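Local structure of Nrps/pks (Streptomyces albus, 4OPE) at residues 545-549 against 550-554; 574-578 against 579-583; 247-250 against 251-255. The protein is a ketosynthase domain of the oxazolomycin "AT-less" type I polyketide synthase that probably catalyses decarboxylative condensation to lengthen an acyl chain. All coordinates share one frame; numbering follows the deposited sequence.

Contact 1: residues 545-549 against 550-554; sequences AEAWV and RGAPV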
loop_
_atom_site.group_PDB
_atom_site.type_symbol
_atom_site.label_atom_id
_atom_site.label_comp_id
_atom_site.label_asym_id
_atom_site.label_seq_id
_atom_site.Cartn_x
_atom_site.Cartn_y
_atom_site.Cartn_z
ATOM N N ALA A 545 40.777 -21.397 -1.692
ATOM C CA ALA A 545 40.250 -22.210 -0.625
ATOM C C ALA A 545 40.838 -21.850 0.715
ATOM O O ALA A 545 40.131 -21.657 1.666
ATOM C CB ALA A 545 40.515 -23.669 -0.926
ATOM N N GLU A 546 42.144 -21.764 0.819
ATOM C CA GLU A 546 42.752 -21.504 2.141
ATOM C C GLU A 546 42.391 -20.112 2.700
ATOM O O GLU A 546 42.251 -19.917 3.901
ATOM C CB GLU A 546 44.278 -21.717 2.081
ATOM C CG GLU A 546 44.704 -23.201 1.992
ATOM C CD GLU A 546 46.227 -23.405 1.793
ATOM O OE1 GLU A 546 46.855 -22.607 1.052
ATOM O OE2 GLU A 546 46.813 -24.361 2.374
ATOM N N ALA A 547 42.240 -19.142 1.817
ATOM C CA ALA A 547 41.938 -17.789 2.222
ATOM C C ALA A 547 40.518 -17.677 2.728
ATOM O O ALA A 547 40.275 -17.042 3.715
ATOM C CB ALA A 547 42.161 -16.848 1.044
ATOM N N TRP A 548 39.584 -18.315 2.027
ATOM C CA TRP A 548 38.212 -18.377 2.419
ATOM C C TRP A 548 38.032 -18.935 3.801
ATOM O O TRP A 548 37.309 -18.367 4.621
ATOM C CB TRP A 548 37.443 -19.235 1.422
ATOM C CG TRP A 548 35.977 -19.339 1.716
ATOM C CD1 TRP A 548 35.285 -20.451 2.193
ATOM C CD2 TRP A 548 35.038 -18.307 1.587
ATOM N NE1 TRP A 548 33.973 -20.135 2.346
ATOM C CE2 TRP A 548 33.795 -18.822 1.977
ATOM C CE3 TRP A 548 35.124 -16.987 1.169
ATOM C CZ2 TRP A 548 32.640 -18.057 1.961
ATOM C CZ3 TRP A 548 33.973 -16.208 1.156
ATOM C CH2 TRP A 548 32.750 -16.748 1.550
ATOM N N VAL A 549 38.659 -20.063 4.067
ATOM C CA VAL A 549 38.630 -20.650 5.406
ATOM C C VAL A 549 39.241 -19.762 6.508
ATOM O O VAL A 549 38.729 -19.747 7.644
ATOM C CB VAL A 549 39.239 -22.065 5.373
ATOM C CG1 VAL A 549 39.409 -22.639 6.758
ATOM C CG2 VAL A 549 38.302 -22.952 4.553
ATOM N N ARG A 550 40.275 -18.983 6.190
ATOM C CA ARG A 550 40.771 -17.977 7.187
ATOM C C ARG A 550 39.792 -16.838 7.498
ATOM O O ARG A 550 39.900 -16.193 8.570
ATOM C CB ARG A 550 42.039 -17.280 6.732
ATOM C CG ARG A 550 43.243 -18.151 6.492
ATOM C CD ARG A 550 44.453 -17.264 6.301
ATOM N NE ARG A 550 44.579 -16.687 4.963
ATOM C CZ ARG A 550 45.117 -17.327 3.934
ATOM N NH1 ARG A 550 45.537 -18.593 4.034
ATOM N NH2 ARG A 550 45.205 -16.720 2.778
ATOM N N GLY A 551 38.888 -16.565 6.555
ATOM C CA GLY A 551 37.890 -15.503 6.697
ATOM C C GLY A 551 37.921 -14.459 5.605
ATOM O O GLY A 551 37.175 -13.481 5.663
ATOM N N ALA A 552 38.757 -14.670 4.603
ATOM C CA ALA A 552 38.990 -13.677 3.565
ATOM C C ALA A 552 37.988 -13.816 2.445
ATOM O O ALA A 552 37.644 -14.927 2.060
ATOM C CB ALA A 552 40.396 -13.824 2.990
ATOM N N PRO A 553 37.540 -12.691 1.883
ATOM C CA PRO A 553 36.577 -12.831 0.796
ATOM C C PRO A 553 37.293 -13.254 -0.444
ATOM O O PRO A 553 38.390 -12.864 -0.628
ATOM C CB PRO A 553 36.043 -11.404 0.584
ATOM C CG PRO A 553 37.086 -10.485 1.176
ATOM C CD PRO A 553 37.852 -11.284 2.210
ATOM N N VAL A 554 36.623 -13.998 -1.304
ATOM C CA VAL A 554 37.112 -14.308 -2.615
ATOM C C VAL A 554 36.107 -13.780 -3.657
ATOM O O VAL A 554 34.911 -13.981 -3.539
ATOM C CB VAL A 554 37.264 -15.832 -2.718
ATOM C CG1 VAL A 554 37.435 -16.249 -4.176
ATOM C CG2 VAL A 554 38.408 -16.317 -1.824
#
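Ala-552 and Gly-551 turn their amides back onto Ala-547 and Trp-548, closing helix 541-550 with a Schellman motif. Among the backbone hydrogen bonds, Ala-552 N gives the 6→1 bond to Ala-547 O at 3.0 Å. Gly-551 N makes two weak ones, to Trp-548 O at 3.1 Å (the 5→2 bond) and to Ala-547 O, while Arg-550 N to Glu-546 O is still regular helix. Glycine suits the break because phi is positive there (123°), and a side chain would be pressed against the carbonyl oxygen of Arg-550.

Arg-550 carries the polar side-chain contacts, mostly against backbone. A bend at chi3 (-80°) folds its chain back along the helix, laying one guanidinium face over Glu-546 O and Ala-547 CA near its rim. Arg-550 NH2 lies 3.5 Å from Ala-547 CB, where the small methyl fits. Glu-546 OE1 stays 5.2 Å from Arg-550 NH1, so any attraction is probably weak. NE instead bonds to Ala-534 O, and NH2 weakly to Pro-535 O. Shortening Arg-550 to an alanine would probably leave Ala-534 O without this donor and uncover the backbone at Glu-546 and Ala-547.

In the apolar contacts, Ala-547 CB meets Ala-552 CB at 4.0 Å, two methyls small enough for the tight turn. Trp-548 packs against strands 449-455 and 496-502, with NE1 bonded to Leu-453 O and the ring in a cation-pi contact with Arg-497. Pro-553 CA and Val-554 N approach the indole edge. Trp-548 CA points its hydrogen at Ala-552 O, 3.5 Å away, with 162° at the hydrogen.

Contact 2: residues 574-578 against 579-583; sequences RCWLP and AADAV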
loop_
_atom_site.group_PDB
_atom_site.type_symbol
_atom_site.label_atom_id
_atom_site.label_comp_id
_atom_site.label_asym_id
_atom_site.label_seq_id
_atom_site.Cartn_x
_atom_site.Cartn_y
_atom_site.Cartn_z
ATOM N N ARG A 574 10.474 -22.346 16.588
ATOM C CA ARG A 574 9.058 -22.092 16.733
ATOM C C ARG A 574 8.865 -20.702 17.350
ATOM O O ARG A 574 9.463 -20.375 18.359
ATOM C CB ARG A 574 8.450 -23.197 17.579
ATOM C CG ARG A 574 7.022 -22.946 17.975
ATOM C CD ARG A 574 6.243 -24.222 18.303
ATOM N NE ARG A 574 4.845 -23.863 18.489
ATOM C CZ ARG A 574 3.914 -23.921 17.549
ATOM N NH1 ARG A 574 2.683 -23.530 17.840
ATOM N NH2 ARG A 574 4.197 -24.359 16.324
ATOM N N CYS A 575 8.080 -19.865 16.698
ATOM C CA CYS A 575 7.685 -18.572 17.251
ATOM C C CYS A 575 6.188 -18.415 17.010
ATOM O O CYS A 575 5.712 -18.000 15.934
ATOM C CB CYS A 575 8.471 -17.410 16.620
ATOM S SG CYS A 575 10.269 -17.651 16.637
ATOM N N TRP A 576 5.432 -18.841 18.007
ATOM C CA TRP A 576 3.988 -18.785 17.934
ATOM C C TRP A 576 3.557 -18.376 19.307
ATOM O O TRP A 576 4.088 -18.891 20.287
ATOM C CB TRP A 576 3.399 -20.131 17.524
ATOM C CG TRP A 576 2.056 -20.020 16.809
ATOM C CD1 TRP A 576 0.844 -20.356 17.310
ATOM C CD2 TRP A 576 1.812 -19.542 15.469
ATOM N NE1 TRP A 576 -0.137 -20.148 16.377
ATOM C CE2 TRP A 576 0.420 -19.639 15.240
ATOM C CE3 TRP A 576 2.630 -19.046 14.447
ATOM C CZ2 TRP A 576 -0.177 -19.274 14.035
ATOM C CZ3 TRP A 576 2.027 -18.667 13.234
ATOM C CH2 TRP A 576 0.634 -18.790 13.045
ATOM N N LEU A 577 2.646 -17.412 19.388
ATOM C CA LEU A 577 2.225 -16.940 20.684
ATOM C C LEU A 577 1.710 -18.176 21.432
ATOM O O LEU A 577 1.192 -19.100 20.814
ATOM C CB LEU A 577 1.162 -15.853 20.554
ATOM C CG LEU A 577 0.899 -15.030 21.821
ATOM C CD1 LEU A 577 2.015 -14.034 22.115
ATOM C CD2 LEU A 577 -0.428 -14.300 21.726
ATOM N N PRO A 578 1.948 -18.259 22.745
ATOM C CA PRO A 578 1.387 -19.416 23.466
ATOM C C PRO A 578 -0.114 -19.334 23.587
ATOM O O PRO A 578 -0.793 -20.368 23.546
ATOM C CB PRO A 578 2.038 -19.311 24.828
ATOM C CG PRO A 578 3.365 -18.684 24.521
ATOM C CD PRO A 578 3.017 -17.611 23.526
ATOM N N ALA A 579 -0.619 -18.101 23.699
ATOM C CA ALA A 579 -2.070 -17.843 23.712
ATOM C C ALA A 579 -2.815 -18.286 22.425
ATOM O O ALA A 579 -4.037 -18.504 22.451
ATOM C CB ALA A 579 -2.327 -16.383 23.989
ATOM N N ALA A 580 -2.093 -18.421 21.309
ATOM C CA ALA A 580 -2.727 -18.891 20.072
ATOM C C ALA A 580 -3.157 -20.345 20.121
ATOM O O ALA A 580 -3.917 -20.777 19.267
ATOM C CB ALA A 580 -1.819 -18.682 18.875
ATOM N N ASP A 581 -2.688 -21.088 21.117
ATOM C CA ASP A 581 -3.056 -22.487 21.265
ATOM C C ASP A 581 -4.507 -22.687 21.728
ATOM O O ASP A 581 -5.014 -23.804 21.691
ATOM C CB ASP A 581 -2.058 -23.172 22.198
ATOM C CG ASP A 581 -0.604 -22.946 21.749
ATOM O OD1 ASP A 581 -0.371 -22.794 20.514
ATOM O OD2 ASP A 581 0.291 -22.885 22.625
ATOM N N ALA A 582 -5.181 -21.605 22.124
ATOM C CA ALA A 582 -6.625 -21.636 22.409
ATOM C C ALA A 582 -7.472 -22.326 21.314
ATOM O O ALA A 582 -8.347 -23.132 21.631
ATOM C CB ALA A 582 -7.142 -20.212 22.662
ATOM N N VAL A 583 -7.180 -22.026 20.041
ATOM C CA VAL A 583 -8.020 -22.445 18.901
ATOM C C VAL A 583 -7.775 -23.895 18.478
ATOM O O VAL A 583 -8.439 -24.414 17.593
ATOM C CB VAL A 583 -7.935 -21.459 17.674
ATOM C CG1 VAL A 583 -8.400 -20.058 18.072
ATOM C CG2 VAL A 583 -6.532 -21.394 17.034
#
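Asp-581 N bonds to Pro-578 O at 3.2 Å with a nearly straight N-H (162°), and Ala-580 N bonds weakly to Leu-577 O, so the extended chain of 574-577 passes into the 3-10 segment 579-583. Proline suits this turn because its ring fixes phi and its nitrogen has no hydrogen to leave unpaired.

Small residues face the large ones here. Ala-580 CB lies 3.5 Å from Trp-576 CD1, approaching the indole obliquely, and its methyl also faces Leu-577 CB at 4.4 Å. Leu-577 directs CD2 to Ala-579 CB, 3.6 Å away, its CG lying opposite the amide nitrogen (chi1 -165°). Alanines therefore let the chain coil close beside a tryptophan and a leucine.

The charged pair is looser. Asp-581 OD1 stands near the plane of the Arg-574 guanidinium, at its edge, 4.1 Å from Arg-574 NH1. The two planes are 30° apart, and the separation is beyond a salt bridge; Arg-584 adds another long, weak ion pair to OD1. One guanidinium face of Arg-574 lies over Trp-576 CB, toward the rim of the group.

Trp-576 is the closing tryptophan of a YPFxRxxxW sequence, consistent with the linkers that in related synthases wrap back over the ketosynthase. Tyr-132 holds it, taking Trp-576 edge-to-face and bonding through OH to Leu-577 N, while Cys-575, Leu-577 and Pro-578 pack on helix 85-90 just beyond strand 573-574.

Contact 3: residues 247-250 against 251-255; sequences LLKR and RSAAE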
loop_
_atom_site.group_PDB
_atom_site.type_symbol
_atom_site.label_atom_id
_atom_site.label_comp_id
_atom_site.label_asym_id
_atom_site.label_seq_id
_atom_site.Cartn_x
_atom_site.Cartn_y
_atom_site.Cartn_z
ATOM N N LEU A 247 13.067 -9.483 -8.025
ATOM C CA LEU A 247 14.029 -8.360 -7.909
ATOM C C LEU A 247 14.135 -7.698 -9.248
ATOM O O LEU A 247 14.353 -8.369 -10.255
ATOM C CB LEU A 247 15.409 -8.840 -7.429
ATOM C CG LEU A 247 16.403 -7.695 -7.108
ATOM C CD1 LEU A 247 15.982 -6.918 -5.901
ATOM C CD2 LEU A 247 17.773 -8.232 -6.835
ATOM N N LEU A 248 13.977 -6.382 -9.241
ATOM C CA LEU A 248 13.834 -5.595 -10.460
ATOM C C LEU A 248 14.985 -4.607 -10.682
ATOM O O LEU A 248 15.601 -4.123 -9.729
ATOM C CB LEU A 248 12.519 -4.842 -10.401
ATOM C CG LEU A 248 11.276 -5.713 -10.185
ATOM C CD1 LEU A 248 10.120 -4.881 -9.650
ATOM C CD2 LEU A 248 10.876 -6.380 -11.486
ATOM N N LYS A 249 15.250 -4.317 -11.947
ATOM C CA LYS A 249 16.460 -3.597 -12.382
ATOM C C LYS A 249 16.206 -3.030 -13.778
ATOM O O LYS A 249 15.452 -3.627 -14.538
ATOM C CB LYS A 249 17.601 -4.597 -12.529
ATOM C CG LYS A 249 18.929 -4.267 -11.885
ATOM C CD LYS A 249 19.594 -5.544 -11.426
ATOM C CE LYS A 249 20.829 -5.297 -10.558
ATOM N NZ LYS A 249 20.986 -6.390 -9.535
ATOM N N ARG A 250 16.847 -1.922 -14.131
ATOM C CA ARG A 250 16.933 -1.508 -15.533
ATOM C C ARG A 250 17.740 -2.499 -16.339
ATOM O O ARG A 250 18.764 -2.994 -15.844
ATOM C CB ARG A 250 17.594 -0.155 -15.659
ATOM C CG ARG A 250 16.682 0.971 -15.274
ATOM C CD ARG A 250 17.351 2.277 -15.555
ATOM N NE ARG A 250 16.678 3.423 -14.958
ATOM C CZ ARG A 250 15.611 4.025 -15.481
ATOM N NH1 ARG A 250 15.037 3.566 -16.603
ATOM N NH2 ARG A 250 15.108 5.091 -14.860
ATOM N N ARG A 251 17.305 -2.793 -17.574
ATOM C CA ARG A 251 18.057 -3.735 -18.418
ATOM C C ARG A 251 19.546 -3.387 -18.485
ATOM O O ARG A 251 20.398 -4.262 -18.307
ATOM C CB ARG A 251 17.531 -3.811 -19.848
ATOM C CG ARG A 251 17.939 -5.131 -20.509
ATOM C CD ARG A 251 18.158 -5.082 -22.014
ATOM N NE ARG A 251 16.977 -5.415 -22.828
ATOM C CZ ARG A 251 16.476 -6.646 -23.034
ATOM N NH1 ARG A 251 15.410 -6.766 -23.827
ATOM N NH2 ARG A 251 16.995 -7.753 -22.453
ATOM N N SER A 252 19.840 -2.108 -18.719
ATOM C CA SER A 252 21.205 -1.638 -18.792
ATOM C C SER A 252 21.982 -1.999 -17.537
ATOM O O SER A 252 23.133 -2.414 -17.617
ATOM C CB SER A 252 21.251 -0.134 -19.012
ATOM O OG SER A 252 20.461 0.550 -18.055
ATOM N N ALA A 253 21.383 -1.877 -16.368
ATOM C CA ALA A 253 22.143 -2.215 -15.181
ATOM C C ALA A 253 22.354 -3.718 -15.074
ATOM O O ALA A 253 23.419 -4.147 -14.671
ATOM C CB ALA A 253 21.514 -1.636 -13.931
ATOM N N ALA A 254 21.361 -4.516 -15.455
ATOM C CA ALA A 254 21.510 -5.962 -15.431
ATOM C C ALA A 254 22.571 -6.452 -16.402
ATOM O O ALA A 254 23.334 -7.356 -16.087
ATOM C CB ALA A 254 20.194 -6.620 -15.781
ATOM N N GLU A 255 22.580 -5.898 -17.609
ATOM C CA GLU A 255 23.593 -6.276 -18.608
ATOM C C GLU A 255 24.968 -5.899 -18.093
ATOM O O GLU A 255 25.838 -6.743 -18.031
ATOM C CB GLU A 255 23.313 -5.661 -19.989
ATOM C CG GLU A 255 22.257 -6.456 -20.772
ATOM C CD GLU A 255 21.774 -5.760 -22.038
ATOM O OE1 GLU A 255 22.360 -4.732 -22.429
ATOM O OE2 GLU A 255 20.794 -6.245 -22.647
#
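Arg-250 O, at the N-cap position, meets the amides of Ala-253 and Ala-254 as strand 247-250 gives way to helix 251-255, whose axis stands at 98° to the strand. Arg-251 opens the helix. Its backbone pairs with Glu-8, its CB points away from the strand, and NH1 forms a salt bridge to Glu-8 OE1, tying the helix start to the N-terminal residues. Ser-252 comes next, its OG 3.8 Å from Arg-250 CB. Its backbone N-H, in the first turn where no helical carbonyl is available, is taken by Asp-7 OD1.

Ala-253 N makes a weak, bent bond to Arg-250 O at 2.9 Å. Its CB points toward the strand and lies 4.2 Å from Lys-249 CG, so the alanine methyl meets the aliphatic part of the lysine. Ala-254 N supplies the true helical bond to Arg-250 O, 3.0 Å long with 162° at the hydrogen. Its methyl is buried against Val-10 and Asp-259. Glu-255, exposed, reaches back with OE2 to Arg-251 NE in a long salt bridge of 3.9 Å.

Strand 242-250 runs antiparallel between strands 197-204 and 9-17, the place of the fifth strand in a thiolase-fold half, here leaving its sheet directly into a short helix.

The three contacts are separate local turns, none touching another. Contact 3 belongs to the thiolase-fold core, whereas contacts 1 and 2 come later in the chain. Contact 1 lies about 17 Å from contact 3 between nearest atoms, on a peripheral unit with strands 449-455, 496-502 and 524-528. Contact 2 is about 26 Å from contact 3, nearest atoms again, on the opposite side of the chain's centre, and about 27 Å from contact 1. Contact 3 has an indirect link to the probable active site: Leu-248 packs on Leu-183, Ala-186 and Ile-190 of helix 178-192, and Arg-250 on Ile-190; in ketosynthases this helix follows the nucleophilic cysteine.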